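Local coordinates for protein ATP-dependent helicase FUN30 (Saccharomyces cerevisiae S288c, PDB 5GN1) that uses ATP hydrolysis to remodel nucleosomes and promotes DNA end resection at double-strand breaks, the chain here being the C-terminal part of its ATPase domain, at residues 127-139 with 163-175. Sequence-based numbering, arbitrary orientation.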
ATOM      1  N   THR A 127     -23.733  -9.006   1.083  1.00 40.47           N
ATOM      2  CA  THR A 127     -25.180  -9.000   1.129  1.00 42.55           C
ATOM      3  C   THR A 127     -25.583  -9.358   2.532  1.00 41.50           C
ATOM      4  O   THR A 127     -26.330  -8.650   3.138  1.00 46.30           O
ATOM      5  CB  THR A 127     -25.752 -10.004   0.153  1.00 41.97           C
ATOM      6  OG1 THR A 127     -25.460  -9.599  -1.175  1.00 42.58           O
ATOM      7  CG2 THR A 127     -27.211 -10.103   0.311  1.00 44.21           C
ATOM      8  N   LYS A 128     -25.004 -10.398   3.093  1.00 41.02           N
ATOM      9  CA  LYS A 128     -25.342 -10.782   4.458  1.00 43.94           C
ATOM     10  C   LYS A 128     -24.865  -9.750   5.473  1.00 38.64           C
ATOM     11  O   LYS A 128     -25.513  -9.567   6.508  1.00 41.51           O
ATOM     12  CB  LYS A 128     -24.763 -12.166   4.781  1.00 43.47           C
ATOM     13  CG  LYS A 128     -24.889 -13.203   3.651  1.00 49.02           C
ATOM     14  CD  LYS A 128     -26.312 -13.277   3.047  1.00 40.89           C
ATOM     15  CE  LYS A 128     -26.257 -13.438   1.522  1.00 45.40           C
ATOM     16  NZ  LYS A 128     -27.604 -13.621   0.873  1.00 51.74           N
ATOM     17  N   MET A 129     -23.738  -9.070   5.215  1.00 42.44           N
ATOM     18  CA  MET A 129     -23.258  -8.062   6.164  1.00 41.64           C
ATOM     19  C   MET A 129     -24.118  -6.805   6.119  1.00 43.26           C
ATOM     20  O   MET A 129     -24.310  -6.132   7.142  1.00 38.12           O
ATOM     21  CB  MET A 129     -21.803  -7.690   5.868  1.00 36.23           C
ATOM     22  CG  MET A 129     -20.813  -8.818   5.971  1.00 42.38           C
ATOM     23  SD  MET A 129     -19.204  -8.314   5.326  1.00 33.01           S
ATOM     24  CE  MET A 129     -18.828  -6.966   6.429  1.00 26.03           C
ATOM     25  N   SER A 130     -24.619  -6.499   4.938  1.00 40.95           N
ATOM     26  CA  SER A 130     -25.499  -5.373   4.829  1.00 42.45           C
ATOM     27  C   SER A 130     -26.819  -5.600   5.556  1.00 54.54           C
ATOM     28  O   SER A 130     -27.229  -4.756   6.315  1.00 54.96           O
ATOM     29  CB  SER A 130     -25.720  -4.995   3.394  1.00 42.86           C
ATOM     30  OG  SER A 130     -26.290  -6.005   2.655  1.00 46.14           O
ATOM     31  N   ASP A 131     -27.446  -6.754   5.383  1.00 50.64           N
ATOM     32  CA  ASP A 131     -28.693  -7.023   6.083  1.00 58.41           C
ATOM     33  C   ASP A 131     -28.397  -6.964   7.563  1.00 57.99           C
ATOM     34  O   ASP A 131     -29.121  -6.410   8.335  1.00 57.17           O
ATOM     35  CB  ASP A 131     -29.234  -8.412   5.717  1.00 59.86           C
ATOM     36  CG  ASP A 131     -30.266  -8.940   6.726  1.00 73.09           C
ATOM     37  OD1 ASP A 131     -29.916  -9.777   7.582  1.00 74.72           O
ATOM     38  OD2 ASP A 131     -31.431  -8.511   6.665  1.00 74.58           O
ATOM     39  N   ALA A 132     -27.277  -7.540   7.914  1.00 55.64           N
ATOM     40  CA  ALA A 132     -26.809  -7.652   9.260  1.00 50.26           C
ATOM     41  C   ALA A 132     -26.524  -6.382  10.030  1.00 56.28           C
ATOM     42  O   ALA A 132     -26.902  -6.278  11.154  1.00 60.15           O
ATOM     43  CB  ALA A 132     -25.552  -8.491   9.219  1.00 20.00           C
ATOM     44  N   ILE A 133     -25.860  -5.406   9.423  1.00 56.25           N
ATOM     45  CA  ILE A 133     -25.491  -4.182  10.130  1.00 55.33           C
ATOM     46  C   ILE A 133     -26.607  -3.261  10.602  1.00 56.83           C
ATOM     47  O   ILE A 133     -26.368  -2.410  11.436  1.00 54.01           O
ATOM     48  CB  ILE A 133     -24.508  -3.307   9.344  1.00 20.00           C
ATOM     49  CG1 ILE A 133     -23.884  -2.318  10.276  1.00 20.00           C
ATOM     50  CG2 ILE A 133     -25.207  -2.608   8.204  1.00 20.00           C
ATOM     51  CD1 ILE A 133     -22.612  -1.717   9.765  1.00 20.00           C
ATOM     52  N   LEU A 134     -27.799  -3.416  10.072  1.00 56.75           N
ATOM     53  CA  LEU A 134     -28.892  -2.527  10.474  1.00 64.52           C
ATOM     54  C   LEU A 134     -29.200  -2.538  11.979  1.00 62.44           C
ATOM     55  O   LEU A 134     -29.495  -1.537  12.582  1.00 61.39           O
ATOM     56  CB  LEU A 134     -30.171  -2.919   9.745  1.00 20.00           C
ATOM     57  CG  LEU A 134     -30.063  -2.816   8.228  1.00 20.00           C
ATOM     58  CD1 LEU A 134     -30.790  -3.854   7.412  1.00 20.00           C
ATOM     59  CD2 LEU A 134     -30.490  -1.447   7.772  1.00 20.00           C
ATOM     60  N   ASP A 135     -28.994  -3.661  12.606  1.00 61.98           N
ATOM     61  CA  ASP A 135     -29.311  -3.835  13.984  1.00 62.81           C
ATOM     62  C   ASP A 135     -28.392  -2.979  14.839  1.00 59.98           C
ATOM     63  O   ASP A 135     -28.559  -2.885  16.027  1.00 62.35           O
ATOM     64  CB  ASP A 135     -29.354  -5.324  14.303  1.00 20.00           C
ATOM     65  CG  ASP A 135     -30.432  -6.042  13.494  1.00 20.00           C
ATOM     66  OD1 ASP A 135     -31.562  -5.567  13.474  1.00 20.00           O
ATOM     67  OD2 ASP A 135     -30.178  -7.088  12.881  1.00 20.00           O
ATOM     68  N   GLU A 136     -27.435  -2.289  14.230  1.00 63.37           N
ATOM     69  CA  GLU A 136     -26.543  -1.418  15.015  1.00 62.02           C
ATOM     70  C   GLU A 136     -27.264  -0.101  15.268  1.00 61.36           C
ATOM     71  O   GLU A 136     -28.080   0.286  14.465  1.00 56.14           O
ATOM     72  CB  GLU A 136     -25.210  -1.210  14.330  1.00 20.00           C
ATOM     73  CG  GLU A 136     -24.412  -2.487  14.122  1.00 20.00           C
ATOM     74  CD  GLU A 136     -23.430  -2.815  15.223  1.00 20.00           C
ATOM     75  OE1 GLU A 136     -23.232  -2.021  16.148  1.00 20.00           O
ATOM     76  OE2 GLU A 136     -22.844  -3.904  15.141  1.00 20.00           O
ATOM     77  N   PRO A 137     -27.014   0.579  16.377  1.00 65.05           N
ATOM     78  CA  PRO A 137     -27.849   1.791  16.570  1.00 69.11           C
ATOM     79  C   PRO A 137     -27.708   2.890  15.544  1.00 68.49           C
ATOM     80  O   PRO A 137     -28.718   3.277  14.992  1.00 65.31           O
ATOM     81  CB  PRO A 137     -27.362   2.354  17.912  1.00 62.79           C
ATOM     82  CG  PRO A 137     -25.972   1.914  18.011  1.00 66.39           C
ATOM     83  CD  PRO A 137     -26.086   0.492  17.580  1.00 64.68           C
ATOM     84  N   ALA A 138     -26.504   3.335  15.221  1.00 68.14           N
ATOM     85  CA  ALA A 138     -26.447   4.345  14.169  1.00 67.04           C
ATOM     86  C   ALA A 138     -27.243   3.972  12.920  1.00 65.31           C
ATOM     87  O   ALA A 138     -27.439   4.833  12.051  1.00 58.95           O
ATOM     88  CB  ALA A 138     -24.987   4.612  13.792  1.00 64.83           C
ATOM     89  N   TYR A 139     -27.672   2.732  12.794  1.00 66.24           N
ATOM     90  CA  TYR A 139     -28.373   2.282  11.599  1.00 67.18           C
ATOM     91  C   TYR A 139     -29.732   1.643  11.785  1.00 66.92           C
ATOM     92  O   TYR A 139     -30.332   1.221  10.820  1.00 64.99           O
ATOM     93  CB  TYR A 139     -27.474   1.231  10.910  1.00 66.61           C
ATOM     94  CG  TYR A 139     -26.351   1.841  10.127  1.00 65.56           C
ATOM     95  CD1 TYR A 139     -25.177   2.168  10.728  1.00 62.04           C
ATOM     96  CD2 TYR A 139     -26.512   2.149   8.802  1.00 64.65           C
ATOM     97  CE1 TYR A 139     -24.178   2.760  10.020  1.00 63.17           C
ATOM     98  CE2 TYR A 139     -25.523   2.752   8.089  1.00 61.95           C
ATOM     99  CZ  TYR A 139     -24.358   3.049   8.708  1.00 63.84           C
ATOM    100  OH  TYR A 139     -23.355   3.649   8.005  1.00 60.27           O
ATOM    101  N   LEU A 163     -14.262  -2.488   9.224  1.00 30.84           N
ATOM    102  CA  LEU A 163     -15.670  -2.224   9.519  1.00 32.16           C
ATOM    103  C   LEU A 163     -16.237  -3.249  10.502  1.00 40.74           C
ATOM    104  O   LEU A 163     -17.043  -2.905  11.380  1.00 42.36           O
ATOM    105  CB  LEU A 163     -16.489  -2.219   8.233  1.00 32.85           C
ATOM    106  CG  LEU A 163     -17.982  -1.892   8.363  1.00 38.87           C
ATOM    107  CD1 LEU A 163     -18.191  -0.451   8.789  1.00 42.09           C
ATOM    108  CD2 LEU A 163     -18.722  -2.196   7.073  1.00 34.48           C
ATOM    109  N   CYS A 164     -15.838  -4.517  10.362  1.00 37.87           N
ATOM    110  CA  CYS A 164     -16.298  -5.540  11.293  1.00 40.37           C
ATOM    111  C   CYS A 164     -15.652  -5.367  12.662  1.00 36.37           C
ATOM    112  O   CYS A 164     -16.258  -5.710  13.682  1.00 47.73           O
ATOM    113  CB  CYS A 164     -16.013  -6.944  10.738  1.00 27.25           C
ATOM    114  SG  CYS A 164     -16.717  -7.315   9.144  1.00 35.47           S
ATOM    115  N   CYS A 165     -14.435  -4.827  12.714  1.00 41.07           N
ATOM    116  CA  CYS A 165     -13.788  -4.589  13.997  1.00 38.80           C
ATOM    117  C   CYS A 165     -14.301  -3.342  14.702  1.00 49.93           C
ATOM    118  O   CYS A 165     -13.990  -3.155  15.886  1.00 44.68           O
ATOM    119  CB  CYS A 165     -12.273  -4.480  13.831  1.00 38.51           C
ATOM    120  SG  CYS A 165     -11.442  -6.030  13.386  1.00 41.78           S
ATOM    121  N   ASN A 166     -15.070  -2.490  14.010  1.00 49.60           N
ATOM    122  CA  ASN A 166     -15.643  -1.289  14.609  1.00 51.06           C
ATOM    123  C   ASN A 166     -17.113  -1.446  14.976  1.00 53.12           C
ATOM    124  O   ASN A 166     -17.617  -0.679  15.802  1.00 59.09           O
ATOM    125  CB  ASN A 166     -15.481  -0.094  13.656  1.00 52.84           C
ATOM    126  CG  ASN A 166     -15.736   1.239  14.337  1.00 58.65           C
ATOM    127  OD1 ASN A 166     -14.826   1.840  14.909  1.00 61.01           O
ATOM    128  ND2 ASN A 166     -16.977   1.711  14.273  1.00 50.63           N
ATOM    129  N   PHE A 167     -17.811  -2.415  14.387  1.00 58.00           N
ATOM    130  CA  PHE A 167     -19.189  -2.747  14.744  1.00 51.75           C
ATOM    131  C   PHE A 167     -19.273  -4.224  15.139  1.00 53.26           C
ATOM    132  O   PHE A 167     -19.977  -5.015  14.492  1.00 48.80           O
ATOM    133  CB  PHE A 167     -20.135  -2.445  13.585  1.00 56.45           C
ATOM    134  CG  PHE A 167     -20.254  -0.974  13.239  1.00 63.94           C
ATOM    135  CD1 PHE A 167     -19.178  -0.268  12.721  1.00 63.75           C
ATOM    136  CD2 PHE A 167     -21.466  -0.312  13.391  1.00 65.90           C
ATOM    137  CE1 PHE A 167     -19.302   1.077  12.389  1.00 62.35           C
ATOM    138  CE2 PHE A 167     -21.596   1.031  13.058  1.00 65.47           C
ATOM    139  CZ  PHE A 167     -20.511   1.723  12.558  1.00 64.45           C
ATOM    140  N   PRO A 168     -18.566  -4.629  16.204  1.00 53.37           N
ATOM    141  CA  PRO A 168     -18.449  -6.075  16.489  1.00 59.25           C
ATOM    142  C   PRO A 168     -19.784  -6.775  16.687  1.00 57.34           C
ATOM    143  O   PRO A 168     -20.016  -7.835  16.087  1.00 56.06           O
ATOM    144  CB  PRO A 168     -17.588  -6.110  17.764  1.00 46.51           C
ATOM    145  CG  PRO A 168     -16.880  -4.810  17.790  1.00 48.47           C
ATOM    146  CD  PRO A 168     -17.831  -3.823  17.193  1.00 49.02           C
ATOM    147  N   ASN A 169     -20.685  -6.188  17.485  1.00 55.71           N
ATOM    148  CA  ASN A 169     -21.903  -6.875  17.903  1.00 51.15           C
ATOM    149  C   ASN A 169     -22.721  -7.382  16.728  1.00 55.57           C
ATOM    150  O   ASN A 169     -23.514  -8.313  16.896  1.00 54.14           O
ATOM    151  CB  ASN A 169     -22.756  -5.951  18.779  1.00 56.80           C
ATOM    152  CG  ASN A 169     -21.921  -5.118  19.749  1.00 63.47           C
ATOM    153  OD1 ASN A 169     -22.195  -3.923  19.963  1.00 63.53           O
ATOM    154  ND2 ASN A 169     -20.887  -5.742  20.338  1.00 61.99           N
ATOM    155  N   THR A 170     -22.535  -6.814  15.538  1.00 49.50           N
ATOM    156  CA  THR A 170     -23.266  -7.271  14.370  1.00 51.44           C
ATOM    157  C   THR A 170     -22.387  -7.926  13.315  1.00 46.34           C
ATOM    158  O   THR A 170     -22.898  -8.705  12.500  1.00 48.87           O
ATOM    159  CB  THR A 170     -24.023  -6.097  13.732  1.00 53.87           C
ATOM    160  OG1 THR A 170     -24.661  -5.338  14.764  1.00 64.36           O
ATOM    161  CG2 THR A 170     -25.081  -6.604  12.805  1.00 56.29           C
ATOM    162  N   LEU A 171     -21.087  -7.654  13.315  1.00 49.74           N
ATOM    163  CA  LEU A 171     -20.244  -8.084  12.219  1.00 44.75           C
ATOM    164  C   LEU A 171     -18.998  -8.845  12.645  1.00 43.96           C
ATOM    165  O   LEU A 171     -18.270  -9.319  11.770  1.00 36.75           O
ATOM    166  CB  LEU A 171     -19.832  -6.872  11.367  1.00 41.34           C
ATOM    167  CG  LEU A 171     -20.993  -6.013  10.863  1.00 40.19           C
ATOM    168  CD1 LEU A 171     -20.474  -4.786  10.120  1.00 43.62           C
ATOM    169  CD2 LEU A 171     -21.899  -6.835   9.976  1.00 40.60           C
ATOM    170  N   SER A 172     -18.739  -8.987  13.947  1.00 40.18           N
ATOM    171  CA  SER A 172     -17.495  -9.611  14.389  1.00 45.59           C
ATOM    172  C   SER A 172     -17.314 -11.006  13.807  1.00 40.68           C
ATOM    173  O   SER A 172     -16.178 -11.461  13.640  1.00 39.10           O
ATOM    174  CB  SER A 172     -17.445  -9.696  15.910  1.00 43.72           C
ATOM    175  OG  SER A 172     -18.178 -10.828  16.333  1.00 42.08           O
ATOM    176  N   LYS A 173     -18.410 -11.704  13.506  1.00 40.46           N
ATOM    177  CA  LYS A 173     -18.294 -13.036  12.927  1.00 43.61           C
ATOM    178  C   LYS A 173     -17.746 -12.997  11.509  1.00 35.26           C
ATOM    179  O   LYS A 173     -17.314 -14.033  10.996  1.00 35.72           O
ATOM    180  CB  LYS A 173     -19.651 -13.761  12.959  1.00 37.99           C
ATOM    181  CG  LYS A 173     -20.614 -13.482  11.807  1.00 39.91           C
ATOM    182  CD  LYS A 173     -21.686 -14.578  11.773  1.00 40.76           C
ATOM    183  CE  LYS A 173     -23.080 -14.054  11.474  1.00 46.41           C
ATOM    184  NZ  LYS A 173     -23.986 -15.119  10.947  1.00 44.17           N
ATOM    185  N   TYR A 174     -17.750 -11.828  10.870  1.00 35.63           N
ATOM    186  CA  TYR A 174     -17.191 -11.671   9.537  1.00 35.88           C
ATOM    187  C   TYR A 174     -15.752 -11.158   9.544  1.00 35.93           C
ATOM    188  O   TYR A 174     -15.134 -11.106   8.475  1.00 30.48           O
ATOM    189  CB  TYR A 174     -18.072 -10.728   8.704  1.00 36.28           C
ATOM    190  CG  TYR A 174     -19.489 -11.222   8.546  1.00 39.20           C
ATOM    191  CD1 TYR A 174     -19.818 -12.150   7.561  1.00 42.41           C
ATOM    192  CD2 TYR A 174     -20.503 -10.763   9.381  1.00 39.78           C
ATOM    193  CE1 TYR A 174     -21.119 -12.608   7.411  1.00 43.60           C
ATOM    194  CE2 TYR A 174     -21.801 -11.214   9.243  1.00 45.35           C
ATOM    195  CZ  TYR A 174     -22.104 -12.137   8.258  1.00 45.76           C
ATOM    196  OH  TYR A 174     -23.396 -12.585   8.117  1.00 49.41           O
ATOM    197  N   GLN A 175     -15.212 -10.786  10.708  1.00 35.28           N
ATOM    198  CA  GLN A 175     -13.822 -10.351  10.807  1.00 31.01           C
ATOM    199  C   GLN A 175     -12.874 -11.399  10.237  1.00 34.10           C
ATOM    200  O   GLN A 175     -13.128 -12.604  10.299  1.00 32.36           O
ATOM    201  CB  GLN A 175     -13.432 -10.101  12.257  1.00 33.53           C
ATOM    202  CG  GLN A 175     -14.142  -8.982  12.947  1.00 39.92           C
ATOM    203  CD  GLN A 175     -13.606  -8.763  14.347  1.00 41.98           C
ATOM    204  OE1 GLN A 175     -12.664  -9.440  14.780  1.00 43.27           O
ATOM    205  NE2 GLN A 175     -14.189  -7.805  15.059  1.00 44.37           N
TER
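Lys128 and Met129 meet Tyr174 from one side: CB of Lys128 lies 3.6 Å from the phenolic OH of Tyr174, while CG of Met129 sits over the middle of the ring in a CH-pi contact, 3.8 Å from its centroid. With CG of Met129 anti to the carbonyl carbon (chi1 -61°), the thioether runs on past the ring; SD lies obliquely above the same face as a Met-aromatic contact, and CE reaches SG of Cys164 at 3.5 Å. CG of Lys173 lies over the opposite face, nearer its rim, so methylenes lie over both faces. An alanine in place of Tyr174 would probably leave the Met129 methylene without its aromatic partner and its thioether freer to turn. One turn on, CB of Ala132 packs 4.1 Å from CD2 of Leu171. CD1 of Ile133 touches CD1 of Leu171 at 3.8 Å and lies over one face of the Phe167 ring, toward its rim. After the type I turn from Ile133 to Glu136, the Glu136 side chain crosses the edge of Phe167 with its carboxylate 80° from the ring plane and points OE2 at OG1 of Thr170, although their modelled separation is doubtfully short. This largely apolar seam joins helix 123-133 to helices 157-166 and 168-171 in an all-helical region away from the parallel RecA-like sheet, with helix 145-153 packing against Ser130, Leu134, Tyr139 and Leu163.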